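PDB 3AF6: transcription termination factor FttA from Pyrococcus horikoshii, which probably terminates transcription genome-wide by cutting nascent RNA at the exit channel of RNA polymerase, with two zinc ions needed for its nuclease activity. Local coordinates for residues T373-P378 against V439-E444; I428-M431 against R435-E438; E482-F485 against N490-L493; L339-A342 against G347-I350; D400-R405 against R597-N602. All coordinates share one frame; numbering follows the deposited sequence.

Overall arrangement
Two of the five contacts join the beta-CASP part to the metallo-beta-lactamase core; the others lie within one of them. Contact 4 comes first along the chain and lies wholly in the core, at the end of hairpin 335-341/349-355. Contact 1 then joins a loop of the core to helix 435-447, the helix whose start also forms contact 2, with centres about 11 Å apart. Contact 3 folds a later beta-CASP loop, its centre about 12 Å from that of contact 1. Contact 5 spans the longest sequence separation, tying the loop before helix 405-420 to helix 597-606; its centre is about 29 Å from that of contact 3. Contacts 1 and 5 thus join the two parts at separate points.

Contact 1 (T373-P378 against V439-E444); sequences TRLLEP and VMMVLE
Arg374 lies across Met441 and Val442 in a largely buried interdomain contact, where the loop between strands 360-364 and 388-392 of the metallo-beta-lactamase part meets helix 435-447 of the beta-CASP part. Its aliphatic stem supplies the first half: CB of Arg374 rests 3.8 Å from CB of Met441. A bend at chi2 (-88°) then carries the guanidinium over the helix backbone, NH2 of Arg374 standing 3.5 Å from CA of Val442. One face of the guanidinium is turned to the carbonyl O of Met441, which lies above the plane near its rim. NH2 of Arg374 is gripped by salt bridges to Glu445 on the same helix and Glu409 on helix 405-420. Behind the arginine, the backbone N of Arg374 bonds to Glu438 one turn earlier on the helix, and Leu375 adds a looser apolar touch on Met441. An ST motif holds the loop, Thr373 OG1 accepting from Leu376 N at 3.2 Å. The contact belongs to the junction between the metallo-beta-lactamase and beta-CASP parts of this nuclease family.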
loop_
_atom_site.group_PDB
_atom_site.type_symbol
_atom_site.label_atom_id
_atom_site.label_comp_id
_atom_site.label_asym_id
_atom_site.label_seq_id
_atom_site.Cartn_x
_atom_site.Cartn_y
_atom_site.Cartn_z
ATOM N N THR A 373 3.980 11.173 -12.829
ATOM C CA THR A 373 4.557 11.899 -11.702
ATOM C C THR A 373 5.978 11.370 -11.598
ATOM O O THR A 373 6.333 10.401 -12.267
ATOM C CB THR A 373 3.812 11.640 -10.353
ATOM O OG1 THR A 373 3.751 10.226 -10.096
ATOM C CG2 THR A 373 2.410 12.244 -10.377
ATOM N N ARG A 374 6.785 12.000 -10.757
ATOM C CA ARG A 374 8.172 11.599 -10.586
ATOM C C ARG A 374 8.322 10.130 -10.221
ATOM O O ARG A 374 9.190 9.433 -10.738
ATOM C CB ARG A 374 8.809 12.448 -9.500
ATOM C CG ARG A 374 8.868 13.924 -9.813
ATOM C CD ARG A 374 10.147 14.237 -10.564
ATOM N NE ARG A 374 10.494 15.655 -10.514
ATOM C CZ ARG A 374 11.733 16.114 -10.654
ATOM N NH1 ARG A 374 12.740 15.266 -10.846
ATOM N NH2 ARG A 374 11.963 17.420 -10.609
ATOM N N LEU A 375 7.464 9.655 -9.332
ATOM C CA LEU A 375 7.543 8.278 -8.869
ATOM C C LEU A 375 6.698 7.233 -9.598
ATOM O O LEU A 375 7.072 6.057 -9.649
ATOM C CB LEU A 375 7.179 8.239 -7.381
ATOM C CG LEU A 375 8.160 8.832 -6.369
ATOM C CD1 LEU A 375 7.430 9.237 -5.106
ATOM C CD2 LEU A 375 9.224 7.796 -6.051
ATOM N N LEU A 376 5.576 7.648 -10.179
ATOM C CA LEU A 376 4.686 6.674 -10.786
ATOM C C LEU A 376 4.093 6.962 -12.166
ATOM O O LEU A 376 4.168 8.073 -12.687
ATOM C CB LEU A 376 3.556 6.410 -9.789
ATOM C CG LEU A 376 4.002 6.143 -8.345
ATOM C CD1 LEU A 376 2.810 6.200 -7.433
ATOM C CD2 LEU A 376 4.689 4.779 -8.240
ATOM N N GLU A 377 3.489 5.928 -12.737
ATOM C CA GLU A 377 2.841 6.009 -14.037
ATOM C C GLU A 377 1.329 6.104 -13.829
ATOM O O GLU A 377 0.781 5.535 -12.879
ATOM C CB GLU A 377 3.182 4.771 -14.868
ATOM C CG GLU A 377 4.600 4.775 -15.410
ATOM C CD GLU A 377 5.051 3.418 -15.901
ATOM O OE1 GLU A 377 4.255 2.722 -16.566
ATOM O OE2 GLU A 377 6.210 3.051 -15.632
ATOM N N PRO A 378 0.629 6.806 -14.727
ATOM C CA PRO A 378 -0.820 6.938 -14.573
ATOM C C PRO A 378 -1.498 5.598 -14.349
ATOM O O PRO A 378 -1.021 4.570 -14.825
ATOM C CB PRO A 378 -1.249 7.621 -15.872
ATOM C CG PRO A 378 -0.211 7.170 -16.856
ATOM C CD PRO A 378 1.064 7.256 -16.062
ATOM N N VAL A 439 7.926 15.221 -3.448
ATOM C CA VAL A 439 8.529 16.532 -3.272
ATOM C C VAL A 439 10.036 16.348 -3.152
ATOM O O VAL A 439 10.819 17.213 -3.567
ATOM C CB VAL A 439 7.987 17.233 -2.017
ATOM C CG1 VAL A 439 8.784 18.502 -1.729
ATOM C CG2 VAL A 439 6.519 17.564 -2.219
ATOM N N MET A 440 10.455 15.216 -2.598
ATOM C CA MET A 440 11.886 14.961 -2.480
ATOM C C MET A 440 12.484 14.970 -3.876
ATOM O O MET A 440 13.422 15.713 -4.136
ATOM C CB MET A 440 12.160 13.616 -1.798
ATOM C CG MET A 440 12.372 13.735 -0.292
ATOM S SD MET A 440 12.041 12.187 0.545
ATOM C CE MET A 440 13.627 11.314 0.361
ATOM N N MET A 441 11.925 14.165 -4.776
ATOM C CA MET A 441 12.424 14.100 -6.143
ATOM C C MET A 441 12.505 15.490 -6.747
ATOM O O MET A 441 13.539 15.882 -7.285
ATOM C CB MET A 441 11.526 13.214 -6.993
ATOM C CG MET A 441 11.570 11.758 -6.592
ATOM S SD MET A 441 13.227 11.066 -6.702
ATOM C CE MET A 441 13.861 11.395 -5.086
ATOM N N VAL A 442 11.424 16.248 -6.649
ATOM C CA VAL A 442 11.439 17.591 -7.187
ATOM C C VAL A 442 12.664 18.365 -6.704
ATOM O O VAL A 442 13.336 18.999 -7.505
ATOM C CB VAL A 442 10.166 18.367 -6.816
ATOM C CG1 VAL A 442 10.291 19.807 -7.260
ATOM C CG2 VAL A 442 8.969 17.730 -7.484
ATOM N N LEU A 443 12.969 18.311 -5.410
ATOM C CA LEU A 443 14.130 19.041 -4.897
ATOM C C LEU A 443 15.468 18.392 -5.252
ATOM O O LEU A 443 16.490 19.072 -5.328
ATOM C CB LEU A 443 14.038 19.193 -3.377
ATOM C CG LEU A 443 12.872 20.008 -2.820
ATOM C CD1 LEU A 443 12.880 19.916 -1.300
ATOM C CD2 LEU A 443 12.967 21.442 -3.272
ATOM N N GLU A 444 15.455 17.081 -5.474
ATOM C CA GLU A 444 16.670 16.340 -5.805
ATOM C C GLU A 444 17.129 16.588 -7.250
ATOM O O GLU A 444 18.323 16.572 -7.535
ATOM C CB GLU A 444 16.444 14.847 -5.557
ATOM C CG GLU A 444 17.709 13.997 -5.521
ATOM C CD GLU A 444 18.292 13.729 -6.901
ATOM O OE1 GLU A 444 17.542 13.273 -7.792
ATOM O OE2 GLU A 444 19.506 13.962 -7.086
#

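Contact 2 (I428-M431 against R435-E438); sequences IPAM and RAQE
Ala430 sets its methyl group against the opening turn of helix 435-447, with CB 3.8 Å from the backbone N of Ala436 and 4.1 Å from CB of Arg435. The next touch runs the other way: CB of Ala436 faces the carbonyl O of Met431, 3.4 Å off. No hydrogen bond joins the two segments. Only the root of the Arg435 side chain takes part, because bends at chi2 (-37°) and chi3 (85°) lead the rest away to a hydrogen bond between NH1 and the carbonyl O of Phe591. Farther out, strand 425-429 is fixed inside the parallel beta-CASP sheet, and Ala430 continues its pairing through backbone bonding to Ala520. On the helix side, Ala436 also packs on Ile462 of helix 462-471. Met431 points its end away from the helix, and its side chain comes within about 4 Å of that of the zinc ligand His258, while the side chain of Arg435 is about 5 Å from that of His344. With methyl groups and backbone atoms doing the touching, this beta-to-alpha connection of the parallel beta-CASP sheet closes without calling on charge, while NH1 of Arg435 bonds to the loop carrying Phe591.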
loop_
_atom_site.group_PDB
_atom_site.type_symbol
_atom_site.label_atom_id
_atom_site.label_comp_id
_atom_site.label_asym_id
_atom_site.label_seq_id
_atom_site.Cartn_x
_atom_site.Cartn_y
_atom_site.Cartn_z
ATOM N N ILE A 428 7.433 21.731 5.453
ATOM C CA ILE A 428 6.603 21.022 4.491
ATOM C C ILE A 428 6.030 19.768 5.132
ATOM O O ILE A 428 6.695 18.729 5.220
ATOM C CB ILE A 428 7.400 20.643 3.204
ATOM C CG1 ILE A 428 7.837 21.917 2.465
ATOM C CG2 ILE A 428 6.536 19.793 2.276
ATOM C CD1 ILE A 428 8.625 21.657 1.191
ATOM N N PRO A 429 4.787 19.856 5.615
ATOM C CA PRO A 429 4.179 18.679 6.236
ATOM C C PRO A 429 3.763 17.706 5.144
ATOM O O PRO A 429 3.279 18.128 4.092
ATOM C CB PRO A 429 2.997 19.266 7.002
ATOM C CG PRO A 429 2.607 20.422 6.165
ATOM C CD PRO A 429 3.925 21.039 5.759
ATOM N N ALA A 430 3.978 16.414 5.390
ATOM C CA ALA A 430 3.626 15.368 4.431
ATOM C C ALA A 430 3.681 13.993 5.094
ATOM O O ALA A 430 4.504 13.757 5.987
ATOM C CB ALA A 430 4.577 15.411 3.234
ATOM N N MET A 431 2.803 13.085 4.675
ATOM C CA MET A 431 2.813 11.746 5.257
ATOM C C MET A 431 4.124 11.060 4.858
ATOM O O MET A 431 4.659 11.292 3.764
ATOM C CB MET A 431 1.604 10.907 4.775
ATOM C CG MET A 431 0.230 11.344 5.299
ATOM S SD MET A 431 0.166 11.539 7.121
ATOM C CE MET A 431 -0.384 9.853 7.717
ATOM N N ARG A 435 3.344 12.178 -0.797
ATOM C CA ARG A 435 3.911 13.474 -1.143
ATOM C C ARG A 435 5.382 13.649 -0.762
ATOM O O ARG A 435 6.148 14.264 -1.510
ATOM C CB ARG A 435 3.101 14.616 -0.510
ATOM C CG ARG A 435 1.615 14.714 -0.915
ATOM C CD ARG A 435 1.359 14.369 -2.382
ATOM N NE ARG A 435 1.215 12.925 -2.583
ATOM C CZ ARG A 435 1.689 12.257 -3.633
ATOM N NH1 ARG A 435 2.349 12.894 -4.595
ATOM N NH2 ARG A 435 1.502 10.947 -3.723
ATOM N N ALA A 436 5.777 13.119 0.394
ATOM C CA ALA A 436 7.154 13.260 0.851
ATOM C C ALA A 436 8.170 12.905 -0.235
ATOM O O ALA A 436 8.976 13.744 -0.629
ATOM C CB ALA A 436 7.391 12.400 2.092
ATOM N N GLN A 437 8.125 11.669 -0.723
ATOM C CA GLN A 437 9.056 11.233 -1.748
ATOM C C GLN A 437 8.920 12.011 -3.061
ATOM O O GLN A 437 9.914 12.236 -3.765
ATOM C CB GLN A 437 8.887 9.738 -2.022
ATOM C CG GLN A 437 9.445 8.840 -0.941
ATOM C CD GLN A 437 8.550 8.759 0.296
ATOM O OE1 GLN A 437 9.014 8.375 1.375
ATOM N NE2 GLN A 437 7.258 9.103 0.143
ATOM N N GLU A 438 7.696 12.419 -3.389
ATOM C CA GLU A 438 7.466 13.162 -4.619
ATOM C C GLU A 438 8.134 14.522 -4.557
ATOM O O GLU A 438 8.804 14.944 -5.504
ATOM C CB GLU A 438 5.976 13.354 -4.865
ATOM C CG GLU A 438 5.666 14.057 -6.178
ATOM C CD GLU A 438 5.933 13.188 -7.394
ATOM O OE1 GLU A 438 6.217 11.987 -7.234
ATOM O OE2 GLU A 438 5.844 13.704 -8.525
#

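Contact 3 (E482-F485 against N490-L493); sequences EQIF and NPFL
An Asx turn in the beta-CASP domain presents Asn490 and Pro491 to Ile484 and Gln483, in the irregular chain between helix 478-482 and strand 497-499. With CG1 of Ile484 anti to the carbonyl carbon (chi1 -64°) and a further bend at chi2, its CD1 comes in from one side of the Asn490 amide plane, 3.5 Å from ND2 of Asn490 and 3.7 Å from both CG and OD1 of the same amide. Beside it Gln483 stretches out fully beyond CG and brings NE2 to 3.8 Å from CD of Pro491, crossing the proline ring at a slant. Neither approach is a hydrogen bond; both are van der Waals packing on the turn. The Asn490 amide is held by the chain two residues on: OD1 of Asn490 accepts from N of Phe492 at 3.2 Å, the donor lying in the carbonyl plane on a lone pair. The residues just past Asn490 look to the helices, Pro491 touching Met441 and Glu444 while Phe492 packs on Met441 of helix 435-447 and on Thr466 and Thr470 of helix 462-471. A loop-against-loop packing stabilised by an Asx turn thus seats this connection on two beta-CASP helices.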
loop_
_atom_site.group_PDB
_atom_site.type_symbol
_atom_site.label_atom_id
_atom_site.label_comp_id
_atom_site.label_asym_id
_atom_site.label_seq_id
_atom_site.Cartn_x
_atom_site.Cartn_y
_atom_site.Cartn_z
ATOM N N GLU A 482 14.896 1.898 -13.660
ATOM C CA GLU A 482 16.190 1.582 -14.258
ATOM C C GLU A 482 17.260 2.460 -13.606
ATOM O O GLU A 482 18.374 2.014 -13.329
ATOM C CB GLU A 482 16.140 1.834 -15.769
ATOM C CG GLU A 482 15.012 1.094 -16.492
ATOM C CD GLU A 482 15.162 -0.427 -16.458
ATOM O OE1 GLU A 482 16.180 -0.939 -16.973
ATOM O OE2 GLU A 482 14.260 -1.112 -15.922
ATOM N N GLN A 483 16.899 3.712 -13.351
ATOM C CA GLN A 483 17.796 4.668 -12.724
ATOM C C GLN A 483 18.191 4.186 -11.331
ATOM O O GLN A 483 19.010 4.813 -10.662
ATOM C CB GLN A 483 17.101 6.023 -12.615
ATOM C CG GLN A 483 17.998 7.164 -12.175
ATOM C CD GLN A 483 17.256 8.480 -12.126
ATOM O OE1 GLN A 483 16.313 8.700 -12.888
ATOM N NE2 GLN A 483 17.688 9.374 -11.243
ATOM N N ILE A 484 17.599 3.077 -10.894
ATOM C CA ILE A 484 17.895 2.528 -9.577
ATOM C C ILE A 484 18.895 1.387 -9.671
ATOM O O ILE A 484 20.101 1.610 -9.605
ATOM C CB ILE A 484 16.622 1.993 -8.852
ATOM C CG1 ILE A 484 15.644 3.131 -8.561
ATOM C CG2 ILE A 484 17.016 1.305 -7.541
ATOM C CD1 ILE A 484 16.133 4.129 -7.545
ATOM N N PHE A 485 18.395 0.167 -9.845
ATOM C CA PHE A 485 19.276 -0.987 -9.897
ATOM C C PHE A 485 20.299 -1.002 -11.028
ATOM O O PHE A 485 21.494 -1.199 -10.770
ATOM C CB PHE A 485 18.469 -2.296 -9.879
ATOM C CG PHE A 485 17.438 -2.414 -10.965
ATOM C CD1 PHE A 485 17.811 -2.567 -12.296
ATOM C CD2 PHE A 485 16.086 -2.420 -10.644
ATOM C CE1 PHE A 485 16.849 -2.728 -13.296
ATOM C CE2 PHE A 485 15.116 -2.580 -11.633
ATOM C CZ PHE A 485 15.498 -2.735 -12.962
ATOM N N ASN A 490 21.110 6.708 -7.383
ATOM C CA ASN A 490 19.875 6.671 -6.619
ATOM C C ASN A 490 19.592 8.058 -6.044
ATOM O O ASN A 490 20.299 8.523 -5.152
ATOM C CB ASN A 490 20.006 5.656 -5.487
ATOM C CG ASN A 490 18.675 5.132 -5.030
ATOM O OD1 ASN A 490 17.775 5.904 -4.702
ATOM N ND2 ASN A 490 18.534 3.812 -5.007
ATOM N N PRO A 491 18.552 8.739 -6.551
ATOM C CA PRO A 491 18.188 10.079 -6.077
ATOM C C PRO A 491 17.762 10.143 -4.608
ATOM O O PRO A 491 17.759 11.216 -4.006
ATOM C CB PRO A 491 17.067 10.487 -7.028
ATOM C CG PRO A 491 16.415 9.182 -7.337
ATOM C CD PRO A 491 17.607 8.280 -7.581
ATOM N N PHE A 492 17.399 8.999 -4.037
ATOM C CA PHE A 492 16.986 8.952 -2.637
ATOM C C PHE A 492 18.212 8.985 -1.733
ATOM O O PHE A 492 18.154 9.482 -0.607
ATOM C CB PHE A 492 16.176 7.681 -2.357
ATOM C CG PHE A 492 14.882 7.607 -3.115
ATOM C CD1 PHE A 492 14.624 6.538 -3.968
ATOM C CD2 PHE A 492 13.932 8.618 -2.993
ATOM C CE1 PHE A 492 13.440 6.477 -4.694
ATOM C CE2 PHE A 492 12.743 8.568 -3.713
ATOM C CZ PHE A 492 12.496 7.496 -4.566
ATOM N N LEU A 493 19.319 8.447 -2.237
ATOM C CA LEU A 493 20.574 8.414 -1.495
ATOM C C LEU A 493 21.230 9.793 -1.450
ATOM O O LEU A 493 22.109 10.037 -0.621
ATOM C CB LEU A 493 21.552 7.426 -2.141
ATOM C CG LEU A 493 21.254 5.928 -2.149
ATOM C CD1 LEU A 493 22.269 5.223 -3.038
ATOM C CD2 LEU A 493 21.305 5.381 -0.733
#

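Contact 4 (L339-A342 against G347-I350); sequences LHNA and GSAI
Chi1 of -71° puts CG1 of Ile350 anti to its carbonyl carbon, and from there CG1 meets CB of Ala342 at 3.7 Å. In Ser348 the hydroxyl stands between the backbone N and the carbonyl carbon (chi1 79°), which brings OG to 3.5 Å from the same methyl. The backbones carry the rest. His340 and Ile350 form an antiparallel hydrogen-bonded pair: N of His340 gives to O of Ile350 at 3.0 Å, and N of Ile350 returns a bond to O of His340. This is the turn end of hairpin 335-341/349-355 in the metallo-beta-lactamase fold, and its connection carries the zinc ligand His344. Ser348 OG accepts from the backbone N of His344, so the serine probably helps to position this first-shell ligand from the second shell. Past the paired strands, N of Ala342 reaches O of Ser348 at 3.2 Å from well above the carbonyl plane, an oxygen that also accepts from Tyr325. Leu339 and Ala349 meet through their CB atoms, 3.9 Å apart.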
loop_
_atom_site.group_PDB
_atom_site.type_symbol
_atom_site.label_atom_id
_atom_site.label_comp_id
_atom_site.label_asym_id
_atom_site.label_seq_id
_atom_site.Cartn_x
_atom_site.Cartn_y
_atom_site.Cartn_z
ATOM N N LEU A 339 -5.038 -7.024 -9.143
ATOM C CA LEU A 339 -4.713 -5.664 -8.733
ATOM C C LEU A 339 -3.985 -4.982 -9.888
ATOM O O LEU A 339 -3.204 -5.617 -10.605
ATOM C CB LEU A 339 -3.811 -5.678 -7.500
ATOM C CG LEU A 339 -4.354 -6.310 -6.221
ATOM C CD1 LEU A 339 -3.266 -6.235 -5.142
ATOM C CD2 LEU A 339 -5.622 -5.588 -5.776
ATOM N N HIS A 340 -4.247 -3.692 -10.066
ATOM C CA HIS A 340 -3.625 -2.917 -11.127
ATOM C C HIS A 340 -3.080 -1.620 -10.550
ATOM O O HIS A 340 -3.508 -1.164 -9.484
ATOM C CB HIS A 340 -4.644 -2.598 -12.227
ATOM C CG HIS A 340 -5.083 -3.794 -13.012
ATOM N ND1 HIS A 340 -4.222 -4.517 -13.811
ATOM C CD2 HIS A 340 -6.290 -4.401 -13.116
ATOM C CE1 HIS A 340 -4.878 -5.517 -14.370
ATOM N NE2 HIS A 340 -6.135 -5.470 -13.966
ATOM N N ASN A 341 -2.142 -1.010 -11.259
ATOM C CA ASN A 341 -1.565 0.224 -10.780
ATOM C C ASN A 341 -2.535 1.411 -10.725
ATOM O O ASN A 341 -3.263 1.683 -11.677
ATOM C CB ASN A 341 -0.355 0.588 -11.630
ATOM C CG ASN A 341 0.064 2.007 -11.425
ATOM O OD1 ASN A 341 -0.191 2.867 -12.266
ATOM N ND2 ASN A 341 0.680 2.278 -10.285
ATOM N N ALA A 342 -2.521 2.131 -9.605
ATOM C CA ALA A 342 -3.395 3.287 -9.432
ATOM C C ALA A 342 -2.601 4.589 -9.515
ATOM O O ALA A 342 -3.181 5.680 -9.508
ATOM C CB ALA A 342 -4.115 3.196 -8.093
ATOM N N GLY A 347 3.103 1.047 -4.616
ATOM C CA GLY A 347 2.225 -0.071 -4.309
ATOM C C GLY A 347 0.731 0.144 -4.484
ATOM O O GLY A 347 -0.022 -0.833 -4.474
ATOM N N SER A 348 0.290 1.391 -4.654
ATOM C CA SER A 348 -1.143 1.666 -4.800
ATOM C C SER A 348 -1.803 0.855 -5.912
ATOM O O SER A 348 -1.281 0.757 -7.026
ATOM C CB SER A 348 -1.389 3.155 -5.037
ATOM O OG SER A 348 -1.132 3.523 -6.378
ATOM N N ALA A 349 -2.971 0.293 -5.618
ATOM C CA ALA A 349 -3.659 -0.529 -6.595
ATOM C C ALA A 349 -5.132 -0.240 -6.800
ATOM O O ALA A 349 -5.836 0.184 -5.891
ATOM C CB ALA A 349 -3.496 -2.006 -6.229
ATOM N N ILE A 350 -5.585 -0.464 -8.028
ATOM C CA ILE A 350 -6.987 -0.342 -8.346
ATOM C C ILE A 350 -7.361 -1.804 -8.151
ATOM O O ILE A 350 -6.640 -2.684 -8.623
ATOM C CB ILE A 350 -7.211 0.052 -9.817
ATOM C CG1 ILE A 350 -6.784 1.508 -10.024
ATOM C CG2 ILE A 350 -8.683 -0.181 -10.206
ATOM C CD1 ILE A 350 -6.842 1.976 -11.473
#

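Contact 5 (D400-R405 against R597-N602)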
loop_
_atom_site.group_PDB
_atom_site.type_symbol
_atom_site.label_atom_id
_atom_site.label_comp_id
_atom_site.label_asym_id
_atom_site.label_seq_id
_atom_site.Cartn_x
_atom_site.Cartn_y
_atom_site.Cartn_z
ATOM N N ASP A 400 -12.309 21.958 -9.292
ATOM C CA ASP A 400 -11.164 21.370 -8.617
ATOM C C ASP A 400 -10.040 20.985 -9.559
ATOM O O ASP A 400 -9.690 19.814 -9.681
ATOM C CB ASP A 400 -11.584 20.157 -7.780
ATOM C CG ASP A 400 -12.560 20.526 -6.679
ATOM O OD1 ASP A 400 -12.585 21.704 -6.268
ATOM O OD2 ASP A 400 -13.298 19.641 -6.216
ATOM N N ILE A 401 -9.487 21.989 -10.234
ATOM C CA ILE A 401 -8.367 21.780 -11.139
ATOM C C ILE A 401 -7.097 22.093 -10.358
ATOM O O ILE A 401 -6.947 23.183 -9.802
ATOM C CB ILE A 401 -8.429 22.710 -12.387
ATOM C CG1 ILE A 401 -9.482 22.209 -13.377
ATOM C CG2 ILE A 401 -7.084 22.752 -13.076
ATOM C CD1 ILE A 401 -10.888 22.585 -13.008
ATOM N N GLN A 402 -6.190 21.126 -10.301
ATOM C CA GLN A 402 -4.937 21.338 -9.600
ATOM C C GLN A 402 -4.008 22.131 -10.492
ATOM O O GLN A 402 -4.136 22.129 -11.715
ATOM C CB GLN A 402 -4.287 20.007 -9.231
ATOM C CG GLN A 402 -5.066 19.236 -8.193
ATOM C CD GLN A 402 -4.704 17.772 -8.143
ATOM O OE1 GLN A 402 -5.315 17.000 -7.401
ATOM N NE2 GLN A 402 -3.712 17.376 -8.929
ATOM N N MET A 403 -3.078 22.817 -9.854
ATOM C CA MET A 403 -2.077 23.635 -10.515
ATOM C C MET A 403 -1.139 22.740 -11.337
ATOM O O MET A 403 -0.743 21.666 -10.884
ATOM C CB MET A 403 -1.303 24.367 -9.419
ATOM C CG MET A 403 -0.166 25.256 -9.845
ATOM S SD MET A 403 0.643 25.911 -8.355
ATOM C CE MET A 403 -0.390 27.337 -8.001
ATOM N N PRO A 404 -0.781 23.161 -12.562
ATOM C CA PRO A 404 0.122 22.366 -13.407
ATOM C C PRO A 404 1.404 22.016 -12.641
ATOM O O PRO A 404 1.984 22.877 -11.982
ATOM C CB PRO A 404 0.401 23.298 -14.580
ATOM C CG PRO A 404 -0.860 24.069 -14.698
ATOM C CD PRO A 404 -1.200 24.387 -13.257
ATOM N N ARG A 405 1.845 20.763 -12.747
ATOM C CA ARG A 405 3.037 20.278 -12.051
ATOM C C ARG A 405 4.257 21.183 -12.129
ATOM O O ARG A 405 4.982 21.343 -11.148
ATOM C CB ARG A 405 3.436 18.886 -12.562
ATOM C CG ARG A 405 2.251 17.958 -12.864
ATOM C CD ARG A 405 2.556 16.474 -12.586
ATOM N NE ARG A 405 1.786 15.997 -11.436
ATOM C CZ ARG A 405 2.257 15.886 -10.195
ATOM N NH1 ARG A 405 3.520 16.203 -9.923
ATOM N NH2 ARG A 405 1.448 15.487 -9.216
ATOM N N ARG A 597 -10.050 17.298 -11.068
ATOM C CA ARG A 597 -11.317 17.231 -11.795
ATOM C C ARG A 597 -11.141 16.756 -13.229
ATOM O O ARG A 597 -11.744 15.758 -13.636
ATOM C CB ARG A 597 -12.031 18.597 -11.767
ATOM C CG ARG A 597 -13.184 18.769 -12.783
ATOM C CD ARG A 597 -14.174 17.613 -12.748
ATOM N NE ARG A 597 -15.491 18.011 -12.255
ATOM C CZ ARG A 597 -16.557 18.231 -13.024
ATOM N NH1 ARG A 597 -17.707 18.584 -12.474
ATOM N NH2 ARG A 597 -16.483 18.091 -14.340
ATOM N N ARG A 598 -10.310 17.463 -13.991
ATOM C CA ARG A 598 -10.053 17.114 -15.381
ATOM C C ARG A 598 -9.566 15.662 -15.526
ATOM O O ARG A 598 -10.023 14.934 -16.403
ATOM C CB ARG A 598 -9.015 18.085 -15.957
ATOM C CG ARG A 598 -8.703 17.931 -17.437
ATOM C CD ARG A 598 -7.577 18.898 -17.812
ATOM N NE ARG A 598 -7.235 18.914 -19.241
ATOM C CZ ARG A 598 -6.824 17.856 -19.945
ATOM N NH1 ARG A 598 -6.700 16.660 -19.369
ATOM N NH2 ARG A 598 -6.507 18.004 -21.231
ATOM N N GLU A 599 -8.642 15.245 -14.665
ATOM C CA GLU A 599 -8.115 13.889 -14.727
ATOM C C GLU A 599 -9.187 12.848 -14.469
ATOM O O GLU A 599 -9.216 11.806 -15.130
ATOM C CB GLU A 599 -6.996 13.684 -13.700
ATOM C CG GLU A 599 -5.775 14.524 -13.902
ATOM C CD GLU A 599 -4.690 14.177 -12.906
ATOM O OE1 GLU A 599 -4.254 12.997 -12.880
ATOM O OE2 GLU A 599 -4.271 15.083 -12.150
ATOM N N LEU A 600 -10.051 13.111 -13.491
ATOM C CA LEU A 600 -11.102 12.159 -13.171
ATOM C C LEU A 600 -12.033 12.002 -14.369
ATOM O O LEU A 600 -12.335 10.887 -14.780
ATOM C CB LEU A 600 -11.887 12.609 -11.930
ATOM C CG LEU A 600 -11.153 12.681 -10.575
ATOM C CD1 LEU A 600 -12.053 13.387 -9.575
ATOM C CD2 LEU A 600 -10.764 11.294 -10.063
ATOM N N MET A 601 -12.474 13.114 -14.944
ATOM C CA MET A 601 -13.364 13.031 -16.089
ATOM C C MET A 601 -12.653 12.294 -17.208
ATOM O O MET A 601 -13.225 11.405 -17.849
ATOM C CB MET A 601 -13.779 14.425 -16.559
ATOM C CG MET A 601 -14.717 15.178 -15.607
ATOM S SD MET A 601 -16.394 14.461 -15.390
ATOM C CE MET A 601 -17.225 15.006 -16.882
ATOM N N ASN A 602 -11.392 12.643 -17.426
ATOM C CA ASN A 602 -10.615 12.015 -18.487
ATOM C C ASN A 602 -10.418 10.522 -18.252
ATOM O O ASN A 602 -10.264 9.758 -19.200
ATOM C CB ASN A 602 -9.259 12.708 -18.630
ATOM C CG ASN A 602 -8.404 12.090 -19.717
ATOM O OD1 ASN A 602 -7.233 11.786 -19.498
ATOM N ND2 ASN A 602 -8.982 11.899 -20.894
#
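Arg597 lays its CB over the carbonyl of Asp400, 3.4 Å from the O atom, where the first turn of helix 597-606 in the C-terminal metallo-beta-lactamase part runs up against the beta-CASP loop leading to helix 405-420. The same oxygen takes the one hydrogen bond of the contact: N of Arg597 gives to O of Asp400 at 2.9 Å in a nearly straight line (169°), though the donor is tilted from the carbonyl plane. A backbone N-H at the helix start is thereby satisfied by the loop. Beyond CB the arginine turns off, bent at chi2 and chi3, with NH1 in a salt bridge with Asp626 and NE in a hydrogen bond to O of Gly396, while the carboxylate of Asp400 pairs with Lys623. At the exposed margin CD1 of Ile401 is 4.3 Å from CB of Arg597. Farther along, the Gln402 and Glu599 side chains cross at about a right angle with their flat ends perpendicular; the carboxylate is engaged elsewhere, in a salt bridge to Lys369, and OE1 of Glu599 accepts a hydrogen bond from N of Phe370. Asp596, just ahead of the helix, bonds to the backbone N of both Gln402 and Glu599. Helix 597-606 rests Leu600 and Met601 on helix 621-635, while from the loop Met403 packs on helix 405-420, which begins right after Pro404 at its N-cap position.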